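Side-chain contacts in cupin domain-containing protein (Rhodopseudomonas palustris, PDB 3LAG), which is of unknown function but folds as a cupin that binds a nickel ion and has a calcium site: residues T50-A53 and T57-L60; S8-Q11 and V17-T20; V79-E82 and E86-F89. All coordinates share one frame; numbering follows the deposited sequence. Where two conformers were deposited one is given.

Contact 1 (T50-A53 and T57-L60)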
loop_
_atom_site.group_PDB
_atom_site.type_symbol
_atom_site.label_atom_id
_atom_site.label_comp_id
_atom_site.label_asym_id
_atom_site.label_seq_id
_atom_site.Cartn_x
_atom_site.Cartn_y
_atom_site.Cartn_z
ATOM N N THR B 50 -5.948 -14.031 11.941
ATOM C CA THR B 50 -6.767 -14.116 13.137
ATOM C C THR B 50 -6.813 -12.762 13.845
ATOM O O THR B 50 -5.778 -12.140 14.102
ATOM C CB THR B 50 -6.234 -15.205 14.071
ATOM O OG1 THR B 50 -6.321 -16.470 13.401
ATOM C CG2 THR B 50 -7.041 -15.259 15.355
ATOM N N ILE B 51 -8.028 -12.298 14.135
ATOM C CA ILE B 51 -8.228 -11.064 14.878
ATOM C C ILE B 51 -8.901 -11.419 16.189
ATOM O O ILE B 51 -9.959 -12.060 16.190
ATOM C CB ILE B 51 -9.140 -10.079 14.116
ATOM C CG1 ILE B 51 -8.552 -9.789 12.729
ATOM C CG2 ILE B 51 -9.333 -8.804 14.933
ATOM C CD1 ILE B 51 -9.359 -8.809 11.895
ATOM N N VAL B 52 -8.278 -11.041 17.303
ATOM C CA VAL B 52 -8.843 -11.300 18.621
ATOM C C VAL B 52 -9.417 -10.001 19.161
ATOM O O VAL B 52 -8.700 -9.006 19.338
ATOM C CB VAL B 52 -7.808 -11.842 19.615
ATOM C CG1 VAL B 52 -8.506 -12.285 20.913
ATOM C CG2 VAL B 52 -7.013 -12.987 18.995
ATOM N N ALA B 53 -10.732 -10.004 19.364
ATOM C CA ALA B 53 -11.443 -8.835 19.855
ATOM C C ALA B 53 -11.188 -8.688 21.350
ATOM O O ALA B 53 -10.719 -9.627 21.994
ATOM C CB ALA B 53 -12.937 -8.980 19.577
ATOM N N THR B 57 -13.076 -13.219 21.767
ATOM C CA THR B 57 -13.559 -13.962 20.602
ATOM C C THR B 57 -12.686 -13.677 19.382
ATOM O O THR B 57 -12.049 -12.628 19.294
ATOM C CB THR B 57 -15.070 -13.726 20.285
ATOM O OG1 THR B 57 -15.302 -12.357 19.930
ATOM C CG2 THR B 57 -15.936 -14.091 21.484
ATOM N N ARG B 58 -12.668 -14.629 18.457
ATOM C CA ARG B 58 -11.763 -14.590 17.320
ATOM C C ARG B 58 -12.496 -14.712 16.003
ATOM O O ARG B 58 -13.518 -15.400 15.906
ATOM C CB ARG B 58 -10.757 -15.740 17.404
ATOM C CG ARG B 58 -9.794 -15.647 18.562
ATOM C CD ARG B 58 -8.828 -16.820 18.552
ATOM N NE ARG B 58 -7.775 -16.654 19.549
ATOM C CZ ARG B 58 -6.575 -17.218 19.470
ATOM N NH1 ARG B 58 -6.270 -17.991 18.434
ATOM N NH2 ARG B 58 -5.680 -17.005 20.427
ATOM N N SER B 59 -11.936 -14.073 14.990
ATOM C CA SER B 59 -12.429 -14.199 13.632
ATOM C C SER B 59 -11.219 -14.254 12.712
ATOM O O SER B 59 -10.099 -13.960 13.125
ATOM C CB SER B 59 -13.343 -13.027 13.274
ATOM O OG SER B 59 -12.663 -11.791 13.403
ATOM N N LEU B 60 -11.457 -14.564 11.443
ATOM C CA LEU B 60 -10.376 -14.808 10.501
ATOM C C LEU B 60 -10.519 -13.913 9.269
ATOM O O LEU B 60 -11.219 -14.268 8.313
ATOM C CB LEU B 60 -10.396 -16.278 10.095
ATOM C CG LEU B 60 -9.199 -16.843 9.335
ATOM C CD1 LEU B 60 -7.913 -16.604 10.110
ATOM C CD2 LEU B 60 -9.400 -18.331 9.084
HETATM O O HOH W 1 -12.474 -10.868 15.942
#

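Contact 2 (S8-Q11 and V17-T20)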
loop_
_atom_site.group_PDB
_atom_site.type_symbol
_atom_site.label_atom_id
_atom_site.label_comp_id
_atom_site.label_asym_id
_atom_site.label_seq_id
_atom_site.Cartn_x
_atom_site.Cartn_y
_atom_site.Cartn_z
ATOM N N SER B 8 7.846 -5.956 12.333
ATOM C CA SER B 8 7.426 -4.716 11.687
ATOM C C SER B 8 8.619 -3.887 11.212
ATOM O O SER B 8 9.667 -3.885 11.846
ATOM C CB SER B 8 6.550 -3.878 12.622
ATOM O OG SER B 8 7.284 -3.472 13.758
ATOM N N GLU B 9 8.442 -3.203 10.086
ATOM C CA GLU B 9 9.441 -2.291 9.544
ATOM C C GLU B 9 8.736 -1.013 9.116
ATOM O O GLU B 9 7.804 -1.039 8.299
ATOM C CB GLU B 9 10.157 -2.891 8.336
ATOM C CG GLU B 9 11.185 -1.941 7.737
ATOM C CD GLU B 9 11.316 -2.049 6.218
ATOM O OE1 GLU B 9 10.561 -2.828 5.593
ATOM O OE2 GLU B 9 12.175 -1.339 5.648
ATOM N N ILE B 10 9.171 0.108 9.677
ATOM C CA ILE B 10 8.604 1.395 9.300
ATOM C C ILE B 10 9.291 1.875 8.027
ATOM O O ILE B 10 10.464 2.241 8.045
ATOM C CB ILE B 10 8.702 2.422 10.444
ATOM C CG1 ILE B 10 7.875 1.942 11.643
ATOM C CG2 ILE B 10 8.196 3.782 9.998
ATOM C CD1 ILE B 10 8.090 2.714 12.928
ATOM N N GLN B 11 8.567 1.839 6.916
ATOM C CA GLN B 11 9.134 2.179 5.614
ATOM C C GLN B 11 9.140 3.675 5.356
ATOM O O GLN B 11 10.037 4.199 4.686
ATOM C CB GLN B 11 8.368 1.480 4.500
ATOM C CG GLN B 11 8.514 -0.025 4.509
ATOM C CD GLN B 11 7.933 -0.651 3.274
ATOM O OE1 GLN B 11 7.282 0.018 2.478
ATOM N NE2 GLN B 11 8.148 -1.945 3.112
ATOM N N VAL B 17 2.034 10.875 7.277
ATOM C CA VAL B 17 1.738 9.470 7.160
ATOM C C VAL B 17 2.833 8.593 7.756
ATOM O O VAL B 17 3.998 8.973 7.801
ATOM C CB VAL B 17 1.551 9.130 5.648
ATOM C CG1 VAL B 17 2.862 9.270 4.880
ATOM C CG2 VAL B 17 0.967 7.750 5.451
ATOM N N ARG B 18 2.435 7.415 8.219
ATOM C CA ARG B 18 3.377 6.360 8.565
ATOM C C ARG B 18 2.993 5.072 7.855
ATOM O O ARG B 18 1.836 4.649 7.922
ATOM C CB ARG B 18 3.378 6.099 10.062
ATOM C CG ARG B 18 4.363 5.009 10.468
ATOM C CD ARG B 18 4.415 4.859 11.958
ATOM N NE ARG B 18 5.218 5.923 12.545
ATOM C CZ ARG B 18 5.674 5.918 13.792
ATOM N NH1 ARG B 18 5.400 4.902 14.599
ATOM N NH2 ARG B 18 6.407 6.931 14.232
ATOM N N VAL B 19 3.969 4.448 7.205
ATOM C CA VAL B 19 3.773 3.188 6.497
ATOM C C VAL B 19 4.622 2.114 7.158
ATOM O O VAL B 19 5.842 2.244 7.213
ATOM C CB VAL B 19 4.144 3.310 5.011
ATOM C CG1 VAL B 19 3.890 1.993 4.325
ATOM C CG2 VAL B 19 3.331 4.413 4.345
ATOM N N THR B 20 3.961 1.083 7.680
ATOM C CA THR B 20 4.629 -0.028 8.349
ATOM C C THR B 20 4.334 -1.334 7.647
ATOM O O THR B 20 3.177 -1.666 7.385
ATOM C CB THR B 20 4.159 -0.168 9.810
ATOM O OG1 THR B 20 4.321 1.086 10.480
ATOM C CG2 THR B 20 4.959 -1.233 10.553
#

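Contact 3 (V79-E82 and E86-F89)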
loop_
_atom_site.group_PDB
_atom_site.type_symbol
_atom_site.label_atom_id
_atom_site.label_comp_id
_atom_site.label_asym_id
_atom_site.label_seq_id
_atom_site.Cartn_x
_atom_site.Cartn_y
_atom_site.Cartn_z
ATOM N N VAL B 79 -3.693 -9.273 16.590
ATOM C CA VAL B 79 -3.730 -9.942 15.306
ATOM C C VAL B 79 -2.712 -11.073 15.328
ATOM O O VAL B 79 -1.574 -10.892 15.758
ATOM C CB VAL B 79 -3.482 -8.947 14.177
ATOM C CG1 VAL B 79 -3.118 -9.660 12.898
ATOM C CG2 VAL B 79 -4.723 -8.061 14.013
ATOM N N ARG B 80 -3.148 -12.247 14.891
ATOM C CA ARG B 80 -2.331 -13.444 14.991
ATOM C C ARG B 80 -2.323 -14.232 13.704
ATOM O O ARG B 80 -3.226 -14.108 12.876
ATOM C CB ARG B 80 -2.869 -14.345 16.094
ATOM C CG ARG B 80 -3.118 -13.604 17.389
ATOM C CD ARG B 80 -3.643 -14.524 18.465
ATOM N NE ARG B 80 -2.652 -15.492 18.921
ATOM C CZ ARG B 80 -1.843 -15.314 19.964
ATOM N NH1 ARG B 80 -0.984 -16.263 20.311
ATOM N NH2 ARG B 80 -1.886 -14.191 20.663
ATOM N N ASN B 81 -1.306 -15.071 13.557
ATOM C CA ASN B 81 -1.247 -15.984 12.438
ATOM C C ASN B 81 -1.349 -17.430 12.906
ATOM O O ASN B 81 -0.383 -17.991 13.437
ATOM C CB ASN B 81 0.030 -15.764 11.642
ATOM C CG ASN B 81 0.049 -16.552 10.358
ATOM O OD1 ASN B 81 -0.894 -17.293 10.049
ATOM N ND2 ASN B 81 1.120 -16.389 9.590
ATOM N N GLU B 82 -2.535 -18.013 12.730
ATOM C CA GLU B 82 -2.757 -19.413 13.074
ATOM C C GLU B 82 -2.744 -20.292 11.823
ATOM O O GLU B 82 -3.094 -21.472 11.878
ATOM C CB GLU B 82 -4.071 -19.590 13.839
ATOM C CG GLU B 82 -4.238 -18.657 15.042
ATOM C CD GLU B 82 -3.231 -18.893 16.149
ATOM O OE1 GLU B 82 -2.549 -19.939 16.127
ATOM O OE2 GLU B 82 -3.121 -18.032 17.052
ATOM N N GLU B 86 3.155 -17.392 5.971
ATOM C CA GLU B 86 3.487 -16.058 6.440
ATOM C C GLU B 86 2.413 -15.079 5.978
ATOM O O GLU B 86 1.961 -15.131 4.832
ATOM C CB GLU B 86 4.849 -15.624 5.893
ATOM C CG GLU B 86 5.347 -14.298 6.475
ATOM C CD GLU B 86 6.622 -13.784 5.813
ATOM O OE1 GLU B 86 6.962 -14.271 4.715
ATOM O OE2 GLU B 86 7.286 -12.885 6.385
ATOM N N ILE B 87 1.992 -14.202 6.883
ATOM C CA ILE B 87 1.057 -13.133 6.558
ATOM C C ILE B 87 1.847 -11.842 6.389
ATOM O O ILE B 87 2.723 -11.549 7.199
ATOM C CB ILE B 87 0.005 -12.987 7.685
ATOM C CG1 ILE B 87 -0.987 -14.156 7.621
ATOM C CG2 ILE B 87 -0.697 -11.637 7.602
ATOM C CD1 ILE B 87 -1.950 -14.196 8.795
ATOM N N VAL B 88 1.565 -11.087 5.327
ATOM C CA VAL B 88 2.286 -9.850 5.057
ATOM C C VAL B 88 1.319 -8.780 4.595
ATOM O O VAL B 88 0.528 -8.986 3.683
ATOM C CB VAL B 88 3.352 -10.034 3.967
ATOM C CG1 VAL B 88 4.186 -8.765 3.840
ATOM C CG2 VAL B 88 4.241 -11.243 4.277
ATOM N N PHE B 89 1.381 -7.624 5.245
ATOM C CA PHE B 89 0.564 -6.494 4.843
ATOM C C PHE B 89 1.252 -5.205 5.238
ATOM O O PHE B 89 2.063 -5.183 6.166
ATOM C CB PHE B 89 -0.845 -6.554 5.455
ATOM C CG PHE B 89 -0.862 -6.590 6.954
ATOM C CD1 PHE B 89 -1.013 -5.427 7.697
ATOM C CD2 PHE B 89 -0.783 -7.797 7.628
ATOM C CE1 PHE B 89 -1.044 -5.469 9.085
ATOM C CE2 PHE B 89 -0.813 -7.840 9.018
ATOM C CZ PHE B 89 -0.947 -6.671 9.740
#

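Contact 1 (T50-A53 and T57-L60)
R58 leaves its backbone with CG beside its own N (chi1 -66°) and runs extended to NE, while V52 has CG2 beside its own backbone N. The two chains therefore lie side by side, pointing the same way, with V52 CG2 3.8 Å from R58 NE. T50, on the same face of the hairpin, meets the arginine chain obliquely, CG2 being 4.0 Å from R58 CD. Beta-branched T50 and V52 suit a strand, and their methyls lie against the R58 chain, T50 at CD and V52 at CG and NE; R58 NH1 has a long, weak ion pair with E82. The other face carries I51 and S59, a hydrogen-bonded antiparallel pair: I51 N gives a nearly straight bond (170°) to S59 O, and S59 N returns one to I51 O. A water donates to I51 O and also bonds S59 OG at 2.7 Å, bridging the serine hydroxyl and the I51 carbonyl; a small polar residue suits an exposed edge strand. A53 N, bonded to T57 O at 2.9 Å, holds the strands together next to the turn. This is a beta hairpin at the outer end of the cupin sheet, strand 58-63 being outermost within the chain.

Contact 2 (S8-Q11 and V17-T20)
S8 meets T20 at the start of the segment, its CB lying 3.7 Å from T20 CG2. The same threonine methyl, CG2 of T20, also lies 3.6 Å from the backbone O of E9. That oxygen receives a CA-H...O contact from T20 CA at 3.3 Å, a common feature of antiparallel strands. The E9 side chain takes no part in this pairing. I10 pairs with T20 in a non-hydrogen-bonded register, their CA atoms 4.3 Å apart, and its CG1 lies 3.8 Å from T20 OG1. With CG1 set beside the backbone N (chi1 -63°) and the chain extended beyond it, I10 carries CD1 to the guanidinium of R18. The methyl sits over one face of that group, off-centre and nearest NH1, from which I10 CD1 is 3.8 Å away. R18 reaches this place by bending at chi3 (-78°), and a salt bridge from NE to D13 holds the head. An apolar methyl suits this place, since it can cover a flat cation's face without competing for its N-H groups. Q11 closes the segment: its N bonds V19 O at 2.8 Å, although at 143° the bond is bent. The long polar side chains of E9 and Q11 serve the dimer, the E9 carboxylate in a salt bridge with R67 and the Q11 amide bonding S68 through OE1 and G66 through NE2, all three residues of the second subunit. The hairpin of strands 4-13 and 17-24 lies between strand 28-34, beside the first, and strand 87-94, to which R18 and T20 bond through their backbones, while V17 and V19 pack on I12 and against the second subunit.

Contact 3 (V79-E82 and E86-F89)
The amide of N81 lies flat against the end of I87, whose CD1 and CG1 cover one of its faces: I87 CD1 over N81 CG, 3.5 Å away, and CG1 toward ND2, 3.6 Å from it. In the cupin beta-barrel this joins residues 79-82 to the start of strand 87-94; strands 76-80 and 87-94 are not neighbours in the sheet, and no hydrogen bond crosses between the two segments. With CG anti to the backbone N (chi1 -172°), the amide of N81 is carried over I87. Asparagine suits this buried place because its short amide has polar partners on both atoms: ND2 bonds the backbone carbonyls of A85 and L24, and OD1 bonds the S83 hydroxyl. With an alanine here, A85 O and L24 O would probably lose the N-H groups that reach them and S83 OG its acceptor, and a gap would open beside I87 CD1. I87 itself packs on L24, and its CG2 lies in plane at the edge of the F89 ring. Pointing away from I87, R80, also salt-bridged to D78, holds E82: R80 NE donates to E82 OE2 at 3.2 Å, with that oxygen only 4° out of the guanidinium plane.

All three contacts lie in the cupin beta-barrel but differ in depth. Contact 1 is a surface hairpin, rich in backbone bonds, with a bridging water on the I51/S59 face. Contact 2 is a partly buried hairpin on the opposite side of the chain's centre from contact 1, and the polar ends of E9 and Q11 bond the second subunit. Contact 3 lies closest to the centre and uses side-chain packing in place of strand pairing. Contacts 1 and 3 touch through neighbouring strands 47-52 and 76-80: T50 O lies 2.7 Å from R80 N, and V52 packs on the R80 chain. Contacts 2 and 3 do not touch, yet their strands 17-24 and 87-94 are neighbours.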